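Local coordinates for protein proline dehydrogenase (PDB 3HAZ) that probably oxidises proline to glutamate in two steps, pairing an FAD-dependent proline dehydrogenase with an NAD-dependent 1-pyrroline-5-carboxylate dehydrogenase in one chain, at residues Asp280-Glu283 with Ala284-Glu288; Lys353-Glu357 with Arg358-Gly362; Arg741-Asn744 with Arg745-Ala749. All blocks are in the same frame, centred on the assembly; numbering follows the deposited sequence.

Contact 1: residues Asp280-Glu283 with Ala284-Glu288. With FAD (flavin-adenine dinucleotide), chain C.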
loop_
_atom_site.group_PDB
_atom_site.type_symbol
_atom_site.label_atom_id
_atom_site.label_comp_id
_atom_site.label_asym_id
_atom_site.label_seq_id
_atom_site.Cartn_x
_atom_site.Cartn_y
_atom_site.Cartn_z
ATOM N N ASP A 280 7.264 -16.913 50.467
ATOM C CA ASP A 280 7.164 -16.721 49.019
ATOM C C ASP A 280 6.818 -15.273 48.692
ATOM O O ASP A 280 6.263 -14.546 49.526
ATOM C CB ASP A 280 6.095 -17.643 48.424
ATOM C CG ASP A 280 6.537 -19.104 48.360
ATOM O OD1 ASP A 280 7.744 -19.394 48.542
ATOM O OD2 ASP A 280 5.665 -19.968 48.115
ATOM N N ALA A 281 7.147 -14.860 47.473
ATOM C CA ALA A 281 6.769 -13.541 46.985
ATOM C C ALA A 281 5.554 -13.688 46.079
ATOM O O ALA A 281 5.503 -14.589 45.239
ATOM C CB ALA A 281 7.920 -12.902 46.239
ATOM N N GLU A 282 4.574 -12.809 46.257
ATOM C CA GLU A 282 3.327 -12.902 45.503
ATOM C C GLU A 282 3.128 -11.668 44.616
ATOM O O GLU A 282 4.090 -11.174 44.027
ATOM C CB GLU A 282 2.154 -13.150 46.467
ATOM C CG GLU A 282 2.406 -14.402 47.331
ATOM C CD GLU A 282 1.255 -14.775 48.247
ATOM O OE1 GLU A 282 0.240 -15.313 47.752
ATOM O OE2 GLU A 282 1.381 -14.561 49.470
ATOM N N GLU A 283 1.901 -11.165 44.513
ATOM C CA GLU A 283 1.639 -10.057 43.587
ATOM C C GLU A 283 2.344 -8.773 44.011
ATOM O O GLU A 283 2.639 -8.566 45.193
ATOM C CB GLU A 283 0.136 -9.805 43.440
ATOM C CG GLU A 283 -0.660 -11.002 42.948
ATOM C CD GLU A 283 -1.034 -11.972 44.068
ATOM O OE1 GLU A 283 -0.554 -11.811 45.210
ATOM O OE2 GLU A 283 -1.818 -12.900 43.804
ATOM N N ALA A 284 2.587 -7.901 43.042
ATOM C CA ALA A 284 3.290 -6.648 43.289
ATOM C C ALA A 284 2.573 -5.752 44.292
ATOM O O ALA A 284 3.222 -5.028 45.049
ATOM C CB ALA A 284 3.530 -5.897 41.977
ATOM N N ASP A 285 1.241 -5.787 44.300
ATOM C CA ASP A 285 0.500 -4.916 45.205
ATOM C C ASP A 285 0.568 -5.402 46.654
ATOM O O ASP A 285 0.127 -4.709 47.569
ATOM C CB ASP A 285 -0.949 -4.672 44.738
ATOM C CG ASP A 285 -1.812 -5.924 44.775
ATOM O OD1 ASP A 285 -1.331 -6.987 45.215
ATOM O OD2 ASP A 285 -2.985 -5.834 44.350
ATOM N N ARG A 286 1.147 -6.581 46.854
ATOM C CA ARG A 286 1.348 -7.112 48.201
ATOM C C ARG A 286 2.806 -7.023 48.671
ATOM O O ARG A 286 3.119 -7.405 49.799
ATOM C CB ARG A 286 0.860 -8.566 48.273
ATOM C CG ARG A 286 -0.667 -8.712 48.245
ATOM C CD ARG A 286 -1.071 -10.152 47.971
ATOM N NE ARG A 286 -2.375 -10.489 48.542
ATOM C CZ ARG A 286 -3.057 -11.588 48.232
ATOM N NH1 ARG A 286 -2.563 -12.447 47.342
ATOM N NH2 ARG A 286 -4.234 -11.830 48.803
ATOM N N LEU A 287 3.697 -6.527 47.813
ATOM C CA LEU A 287 5.120 -6.470 48.158
ATOM C C LEU A 287 5.393 -5.703 49.462
ATOM O O LEU A 287 6.017 -6.223 50.386
ATOM C CB LEU A 287 5.934 -5.851 47.022
ATOM C CG LEU A 287 7.436 -5.753 47.312
ATOM C CD1 LEU A 287 7.997 -7.103 47.736
ATOM C CD2 LEU A 287 8.202 -5.196 46.123
ATOM N N GLU A 288 4.937 -4.461 49.515
ATOM C CA GLU A 288 5.163 -3.600 50.673
ATOM C C GLU A 288 4.585 -4.188 51.954
ATOM O O GLU A 288 5.228 -4.170 53.001
ATOM C CB GLU A 288 4.552 -2.219 50.429
ATOM C CG GLU A 288 5.273 -1.385 49.394
ATOM C CD GLU A 288 4.747 0.040 49.333
ATOM O OE1 GLU A 288 3.805 0.357 50.094
ATOM O OE2 GLU A 288 5.278 0.842 48.529
HETATM P PA FAD C . 12.857 -18.410 32.114
HETATM O O1A FAD C . 12.173 -19.135 30.820
HETATM O O2A FAD C . 14.252 -18.038 31.879
HETATM O O5B FAD C . 12.021 -17.058 32.453
HETATM C C5B FAD C . 10.634 -17.163 32.596
HETATM C C4B FAD C . 10.077 -15.867 33.201
HETATM O O4B FAD C . 10.628 -14.518 32.738
HETATM C C3B FAD C . 8.839 -15.684 33.842
HETATM O O3B FAD C . 8.412 -16.648 34.788
HETATM C C2B FAD C . 8.803 -14.209 34.153
HETATM O O2B FAD C . 9.077 -13.826 35.488
HETATM C C1B FAD C . 9.653 -13.568 33.115
HETATM N N9A FAD C . 9.012 -13.104 31.898
HETATM C C8A FAD C . 8.365 -13.855 30.922
HETATM N N7A FAD C . 7.962 -12.995 29.936
HETATM C C5A FAD C . 8.372 -11.694 30.310
HETATM C C6A FAD C . 8.219 -10.352 29.648
HETATM N N6A FAD C . 7.531 -10.230 28.368
HETATM N N1A FAD C . 8.711 -9.272 30.215
HETATM C C2A FAD C . 9.391 -9.362 31.445
HETATM N N3A FAD C . 9.536 -10.650 32.083
HETATM C C4A FAD C . 9.023 -11.776 31.489
HETATM N N1 FAD C . 8.027 -16.676 41.630
HETATM C C2 FAD C . 7.355 -15.754 42.397
HETATM O O2 FAD C . 6.730 -14.688 41.787
HETATM N N3 FAD C . 7.269 -15.934 43.819
HETATM C C4 FAD C . 7.855 -17.016 44.413
HETATM O O4 FAD C . 7.829 -17.156 45.806
HETATM C C4X FAD C . 8.564 -17.979 43.614
HETATM N N5 FAD C . 9.219 -19.163 44.250
HETATM C C5X FAD C . 9.906 -20.104 43.445
HETATM C C6 FAD C . 10.541 -21.273 44.072
HETATM C C7 FAD C . 11.232 -22.208 43.266
HETATM C C7M FAD C . 11.865 -23.423 43.924
HETATM C C8 FAD C . 11.321 -22.011 41.800
HETATM C C8M FAD C . 12.060 -23.014 40.899
HETATM C C9 FAD C . 10.712 -20.893 41.205
HETATM C C9A FAD C . 9.983 -19.918 42.036
HETATM N N10 FAD C . 9.344 -18.751 41.423
HETATM C C10 FAD C . 8.644 -17.797 42.251
HETATM C "C1'" FAD C . 9.537 -18.406 39.978
HETATM C "C2'" FAD C . 8.468 -18.950 38.995
HETATM O "O2'" FAD C . 7.706 -19.977 39.621
HETATM C "C3'" FAD C . 9.165 -19.419 37.707
HETATM O "O3'" FAD C . 9.778 -20.686 37.919
HETATM C "C4'" FAD C . 10.252 -18.407 37.196
HETATM O "O4'" FAD C . 9.900 -17.068 37.144
HETATM C "C5'" FAD C . 10.912 -18.882 35.874
HETATM O "O5'" FAD C . 12.209 -18.341 35.679
HETATM P P FAD C . 13.303 -19.256 34.832
HETATM O O1P FAD C . 14.787 -18.494 34.840
HETATM O O2P FAD C . 13.369 -20.604 35.408
HETATM O O3P FAD C . 12.676 -19.463 33.338
#

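Contact 2: residues Lys353-Glu357 with Arg358-Gly362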
loop_
_atom_site.group_PDB
_atom_site.type_symbol
_atom_site.label_atom_id
_atom_site.label_comp_id
_atom_site.label_asym_id
_atom_site.label_seq_id
_atom_site.Cartn_x
_atom_site.Cartn_y
_atom_site.Cartn_z
ATOM N N LYS A 353 -2.197 -7.164 33.414
ATOM C CA LYS A 353 -3.640 -6.979 33.369
ATOM C C LYS A 353 -4.080 -6.004 34.451
ATOM O O LYS A 353 -4.834 -5.066 34.185
ATOM C CB LYS A 353 -4.372 -8.321 33.521
ATOM C CG LYS A 353 -5.897 -8.224 33.369
ATOM C CD LYS A 353 -6.527 -9.605 33.277
ATOM C CE LYS A 353 -8.041 -9.518 33.107
ATOM N NZ LYS A 353 -8.668 -10.877 33.121
ATOM N N ARG A 354 -3.588 -6.214 35.669
ATOM C CA ARG A 354 -3.993 -5.376 36.790
ATOM C C ARG A 354 -3.659 -3.905 36.567
ATOM O O ARG A 354 -4.476 -3.027 36.840
ATOM C CB ARG A 354 -3.342 -5.856 38.088
ATOM C CG ARG A 354 -3.998 -7.079 38.698
ATOM C CD ARG A 354 -3.215 -7.530 39.911
ATOM N NE ARG A 354 -3.892 -8.591 40.646
ATOM C CZ ARG A 354 -3.644 -8.877 41.918
ATOM N NH1 ARG A 354 -4.309 -9.854 42.523
ATOM N NH2 ARG A 354 -2.732 -8.177 42.583
ATOM N N ALA A 355 -2.445 -3.637 36.105
ATOM C CA ALA A 355 -2.009 -2.260 35.940
ATOM C C ALA A 355 -2.860 -1.564 34.872
ATOM O O ALA A 355 -3.177 -0.386 34.996
ATOM C CB ALA A 355 -0.522 -2.202 35.593
ATOM N N GLN A 356 -3.239 -2.308 33.837
ATOM C CA GLN A 356 -4.139 -1.786 32.810
ATOM C C GLN A 356 -5.533 -1.519 33.367
ATOM O O GLN A 356 -6.079 -0.438 33.175
ATOM C CB GLN A 356 -4.206 -2.737 31.610
ATOM C CG GLN A 356 -2.865 -2.857 30.891
ATOM C CD GLN A 356 -2.922 -3.736 29.667
ATOM O OE1 GLN A 356 -3.942 -4.361 29.385
ATOM N NE2 GLN A 356 -1.817 -3.787 28.926
ATOM N N GLU A 357 -6.102 -2.500 34.065
ATOM C CA GLU A 357 -7.419 -2.339 34.668
ATOM C C GLU A 357 -7.437 -1.158 35.632
ATOM O O GLU A 357 -8.405 -0.410 35.690
ATOM C CB GLU A 357 -7.818 -3.610 35.430
ATOM C CG GLU A 357 -8.135 -4.808 34.553
ATOM C CD GLU A 357 -8.369 -6.074 35.373
ATOM O OE1 GLU A 357 -7.789 -6.191 36.475
ATOM O OE2 GLU A 357 -9.133 -6.952 34.918
ATOM N N ARG A 358 -6.356 -1.007 36.389
ATOM C CA ARG A 358 -6.290 -0.013 37.458
ATOM C C ARG A 358 -5.814 1.346 36.967
ATOM O O ARG A 358 -5.678 2.282 37.756
ATOM C CB ARG A 358 -5.387 -0.518 38.585
ATOM C CG ARG A 358 -6.006 -1.685 39.366
ATOM C CD ARG A 358 -4.979 -2.455 40.188
ATOM N NE ARG A 358 -5.526 -3.721 40.675
ATOM C CZ ARG A 358 -4.958 -4.475 41.614
ATOM N NH1 ARG A 358 -3.817 -4.093 42.174
ATOM N NH2 ARG A 358 -5.532 -5.613 41.994
ATOM N N GLY A 359 -5.562 1.447 35.666
ATOM C CA GLY A 359 -5.122 2.695 35.060
ATOM C C GLY A 359 -3.912 3.289 35.754
ATOM O O GLY A 359 -3.893 4.480 36.070
ATOM N N LEU A 360 -2.907 2.455 36.010
ATOM C CA LEU A 360 -1.702 2.896 36.709
ATOM C C LEU A 360 -0.798 3.692 35.779
ATOM O O LEU A 360 -0.965 3.652 34.558
ATOM C CB LEU A 360 -0.937 1.693 37.281
ATOM C CG LEU A 360 -1.739 0.838 38.258
ATOM C CD1 LEU A 360 -0.820 -0.124 39.006
ATOM C CD2 LEU A 360 -2.505 1.730 39.240
ATOM N N ASP A 361 0.171 4.404 36.347
ATOM C CA ASP A 361 1.066 5.211 35.519
ATOM C C ASP A 361 2.183 4.388 34.870
ATOM O O ASP A 361 3.052 4.934 34.195
ATOM C CB ASP A 361 1.623 6.416 36.292
ATOM C CG ASP A 361 2.587 6.022 37.396
ATOM O OD1 ASP A 361 3.036 4.857 37.426
ATOM O OD2 ASP A 361 2.900 6.891 38.238
ATOM N N GLY A 362 2.144 3.073 35.064
ATOM C CA GLY A 362 3.132 2.187 34.474
ATOM C C GLY A 362 3.050 0.787 35.062
ATOM O O GLY A 362 2.162 0.507 35.870
#

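Contact 3: residues Arg741-Asn744 with Arg745-Ala749. With NAD (nicotinamide-adenine-dinucleotide), chain D.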
loop_
_atom_site.group_PDB
_atom_site.type_symbol
_atom_site.label_atom_id
_atom_site.label_comp_id
_atom_site.label_asym_id
_atom_site.label_seq_id
_atom_site.Cartn_x
_atom_site.Cartn_y
_atom_site.Cartn_z
ATOM N N ARG A 741 -42.012 2.838 33.555
ATOM C CA ARG A 741 -43.331 2.608 32.970
ATOM C C ARG A 741 -44.246 3.809 33.166
ATOM O O ARG A 741 -45.039 4.151 32.289
ATOM C CB ARG A 741 -43.984 1.359 33.570
ATOM C CG ARG A 741 -43.414 0.053 33.050
ATOM C CD ARG A 741 -44.402 -1.073 33.256
ATOM N NE ARG A 741 -44.584 -1.375 34.672
ATOM C CZ ARG A 741 -43.786 -2.181 35.362
ATOM N NH1 ARG A 741 -42.755 -2.764 34.762
ATOM N NH2 ARG A 741 -44.013 -2.401 36.647
ATOM N N SER A 742 -44.139 4.440 34.330
ATOM C CA SER A 742 -44.918 5.632 34.627
ATOM C C SER A 742 -44.535 6.772 33.679
ATOM O O SER A 742 -45.400 7.465 33.139
ATOM C CB SER A 742 -44.710 6.048 36.086
ATOM O OG SER A 742 -45.129 7.387 36.296
ATOM N N ILE A 743 -43.233 6.955 33.480
ATOM C CA ILE A 743 -42.737 7.957 32.540
ATOM C C ILE A 743 -43.214 7.645 31.128
ATOM O O ILE A 743 -43.706 8.524 30.421
ATOM C CB ILE A 743 -41.198 8.033 32.548
ATOM C CG1 ILE A 743 -40.713 8.803 33.780
ATOM C CG2 ILE A 743 -40.692 8.691 31.270
ATOM C CD1 ILE A 743 -39.244 8.580 34.102
ATOM N N ASN A 744 -43.076 6.386 30.728
ATOM C CA ASN A 744 -43.496 5.958 29.403
ATOM C C ASN A 744 -44.975 6.254 29.158
ATOM O O ASN A 744 -45.351 6.711 28.080
ATOM C CB ASN A 744 -43.206 4.468 29.204
ATOM C CG ASN A 744 -43.236 4.061 27.746
ATOM O OD1 ASN A 744 -42.912 4.855 26.863
ATOM N ND2 ASN A 744 -43.628 2.819 27.484
ATOM N N ARG A 745 -45.808 6.002 30.166
ATOM C CA ARG A 745 -47.236 6.277 30.052
ATOM C C ARG A 745 -47.513 7.769 29.915
ATOM O O ARG A 745 -48.326 8.170 29.092
ATOM C CB ARG A 745 -48.009 5.687 31.231
ATOM C CG ARG A 745 -48.267 4.191 31.086
ATOM C CD ARG A 745 -48.450 3.490 32.424
ATOM N NE ARG A 745 -48.251 2.048 32.278
ATOM C CZ ARG A 745 -48.154 1.193 33.290
ATOM N NH1 ARG A 745 -47.969 -0.103 33.052
ATOM N NH2 ARG A 745 -48.238 1.631 34.541
ATOM N N ALA A 746 -46.834 8.585 30.717
ATOM C CA ALA A 746 -46.993 10.032 30.626
ATOM C C ALA A 746 -46.596 10.543 29.239
ATOM O O ALA A 746 -47.249 11.424 28.686
ATOM C CB ALA A 746 -46.195 10.738 31.718
ATOM N N LEU A 747 -45.532 9.983 28.669
ATOM C CA LEU A 747 -45.128 10.363 27.319
ATOM C C LEU A 747 -46.183 9.944 26.291
ATOM O O LEU A 747 -46.598 10.740 25.453
ATOM C CB LEU A 747 -43.762 9.761 26.965
ATOM C CG LEU A 747 -42.554 10.339 27.708
ATOM C CD1 LEU A 747 -41.283 9.558 27.391
ATOM C CD2 LEU A 747 -42.380 11.805 27.364
ATOM N N ALA A 748 -46.620 8.693 26.363
ATOM C CA ALA A 748 -47.569 8.169 25.387
ATOM C C ALA A 748 -48.914 8.890 25.443
ATOM O O ALA A 748 -49.648 8.920 24.458
ATOM C CB ALA A 748 -47.763 6.674 25.583
ATOM N N ALA A 749 -49.234 9.457 26.604
ATOM C CA ALA A 749 -50.492 10.170 26.791
ATOM C C ALA A 749 -50.575 11.440 25.945
ATOM O O ALA A 749 -51.647 11.807 25.470
ATOM C CB ALA A 749 -50.696 10.503 28.275
HETATM P PA NAD D . -36.083 5.301 41.147
HETATM O O1A NAD D . -37.144 4.659 40.074
HETATM O O2A NAD D . -36.600 5.139 42.516
HETATM O O5B NAD D . -35.924 6.922 40.781
HETATM C C5B NAD D . -34.762 7.362 40.091
HETATM C C4B NAD D . -34.963 8.761 39.488
HETATM O O4B NAD D . -36.286 8.994 38.869
HETATM C C3B NAD D . -34.867 9.960 40.517
HETATM O O3B NAD D . -34.059 11.060 40.232
HETATM C C2B NAD D . -36.334 10.151 40.890
HETATM O O2B NAD D . -36.711 11.198 41.756
HETATM C C1B NAD D . -36.952 10.044 39.564
HETATM N N9A NAD D . -38.390 9.754 39.660
HETATM C C8A NAD D . -39.041 9.121 40.670
HETATM N N7A NAD D . -40.423 9.057 40.328
HETATM C C5A NAD D . -40.590 9.676 39.068
HETATM C C6A NAD D . -41.712 9.890 38.276
HETATM N N6A NAD D . -43.014 9.429 38.731
HETATM N N1A NAD D . -41.592 10.523 37.081
HETATM C C2A NAD D . -40.350 10.959 36.651
HETATM N N3A NAD D . -39.244 10.750 37.430
HETATM C C4A NAD D . -39.366 10.107 38.642
HETATM O O3 NAD D . -34.570 4.595 40.979
HETATM P PN NAD D . -33.434 4.775 42.193
HETATM O O1N NAD D . -34.125 4.363 43.651
HETATM O O2N NAD D . -32.961 6.161 42.229
HETATM O O5D NAD D . -32.135 3.768 41.907
HETATM C C5D NAD D . -32.287 2.363 42.055
HETATM C C4D NAD D . -32.769 1.675 40.760
HETATM O O4D NAD D . -32.180 2.174 39.482
HETATM C C3D NAD D . -32.713 0.093 40.619
HETATM O O3D NAD D . -33.901 -0.619 40.367
HETATM C C2D NAD D . -31.533 -0.047 39.633
HETATM O O2D NAD D . -31.122 -1.313 39.155
HETATM C C1D NAD D . -31.804 1.060 38.699
HETATM N N1N NAD D . -30.558 1.376 37.987
HETATM C C2N NAD D . -30.305 0.770 36.742
HETATM C C3N NAD D . -29.061 1.064 36.037
HETATM C C7N NAD D . -28.790 0.410 34.671
HETATM O O7N NAD D . -27.897 0.803 34.009
HETATM N N7N NAD D . -29.707 -0.581 34.145
HETATM C C4N NAD D . -28.071 1.993 36.636
HETATM C C5N NAD D . -28.325 2.597 37.870
HETATM C C6N NAD D . -29.587 2.302 38.587
#

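Contact 1: residues Asp280-Glu283 with Ala284-Glu288
Past Ala284, whose backbone N is hydrogen-bonded to Glu351 OE1 of helix 348-357, the side chain of Asp285 leans back on Glu283, OD1 lying 3.6 Å from Glu283 CB; its other oxygen, OD2, is engaged by Arg354 and Arg358. Arg286 makes the main polar contacts. Its backbone N donates to Glu283 O at 3.0 Å, closing a turn, and its NH1 forms a salt bridge of 3.0 Å with Glu283 OE1. The two side chains run alongside each other, and a bend at chi2 of Glu283 (83°) brings its carboxylate next to the guanidinium. NH1 comes from the syn side, 35° out of the carboxylate plane, and the two planes are turned 62° apart, which excludes a flat two-pronged pairing. Glu282 OE1, hydrogen-bonded to Ser241, adds a second negative charge 4.0 Å from Arg286 NH1, though no N-H points at it, and Arg286 NE is held by Phe247 O. Without the guanidinium, as with an alanine here, the Glu283 carboxylate would probably lose its charged mate and Phe247 O this donor. Leu287, within helix 287-298, donates its N to Ala284 O. Upstream, Ala281 pairs with the flavin through its backbone, N donating to FAD O4 (2.9 Å) and O accepting from FAD N3 (2.6 Å). The loop after strand 276-279 thus holds the flavin through backbone atoms, while Arg286 probably offsets the acidic side chains just beyond.

Contact 2: residues Lys353-Glu357 with Arg358-Gly362
Arg358 N donates to Arg354 O at 2.8 Å, the shortest hydrogen bond here and the last regular i to i+4 bond of helix 348-357. The side chains of the same two residues run side by side in the same direction, both extended from CG to NE. Their guanidinium planes differ by only 28°, and each presents a face to the other's chain: NH2 of Arg358 sits 3.5 Å above the plane of Arg354, offset toward the rim, and CD of Arg354 lies over a face of Arg358. The shared anion Asp285 probably explains how the two arginines can lie so close, since Arg354 NH2 and Arg358 NH1 both make salt bridges to its OD2; Glu520 gives Arg358 NH1 a second partner. Beyond Arg358 the helix ends in a Schellman motif. Gly359 takes a positive phi (53°), its N bonding Gln356 O at 3.2 Å from well above the carbonyl plane, while Leu360 N reaches back to Ala355 O at 3.0 Å in a nearly straight bond (176°) that lies in the carbonyl plane. That reversal lays the Leu360 side chain over the last turn, CD1 meeting Ala355 CB at 4.0 Å. Gly362 O also approaches this methyl, 3.8 Å from Ala355 CB. Gln356 leaves the helix away from the 358-362 loop; its NE2 hydrogen-bonds Tyr363 OH and its OE1 Thr639 N of the second subunit, and Lys353 NZ hydrogen-bonds Gly640 O of that subunit.

Contact 3: residues Arg741-Asn744 with Arg745-Ala749
Arg741 and Arg745, one helical turn apart, lie alongside each other although both are positively charged, Arg741 NE being 4.0 Å from Arg745 NH1. Arg741 CB stands 4.2 Å above the centre of the Arg745 guanidinium, and Arg745 NH1 comes to the edge of the Arg741 guanidinium, the two planes 47° apart. Arg741 is bent at chi3 (-68°), whereas the Arg745 chain is extended from CG to NE. Arg745 finds its polar partners on the second subunit, where NE hydrogen-bonds Ala748 O and NH1 makes a salt bridge to Asp751; the Arg745 of that subunit returns the bond to Ala748 O here, so the pairing is reciprocal. On another side of the helix Ile743 lies against the NAD adenine, its CG1 3.6 Å from NAD C2A and its CD1 3.7 Å from the same atom. Its other branch, CG2, packs at 4.0 Å on CD1 of Leu747, which lies alongside it. Regular i to i+4 bonds, such as Leu747 N to Ile743 O at 2.9 Å, keep these positions in step. Helix 737-749 is the crossover of a beta-alpha-beta unit between parallel strands 730-734 and 757-760 in the aldehyde dehydrogenase part: Ile743 and Leu747 both touch Leu757 of the second strand, while on the first Ile743 meets Phe733 and Leu747 meets Val731.

Contacts 1 and 2 belong to the same proline dehydrogenase barrel and touch directly, with centres 16 Å apart. Asp285 OD2 in contact 1 takes salt bridges of 2.9 Å from both Arg354 NH2 and Arg358 NH1 of contact 2, and Glu283 CB packs 3.4 Å from Arg354 NH2. The flavin is hydrogen-bonded by contact 1, whereas contact 2 lies farther off, its Gln356 side chain about 11 Å from FAD. Contact 3 lies against the other cofactor, NAD, in the aldehyde dehydrogenase part: its centre is 55 Å from that of contact 1 and 44 Å from that of contact 2. Contacts 2 and 3 both reach the second subunit.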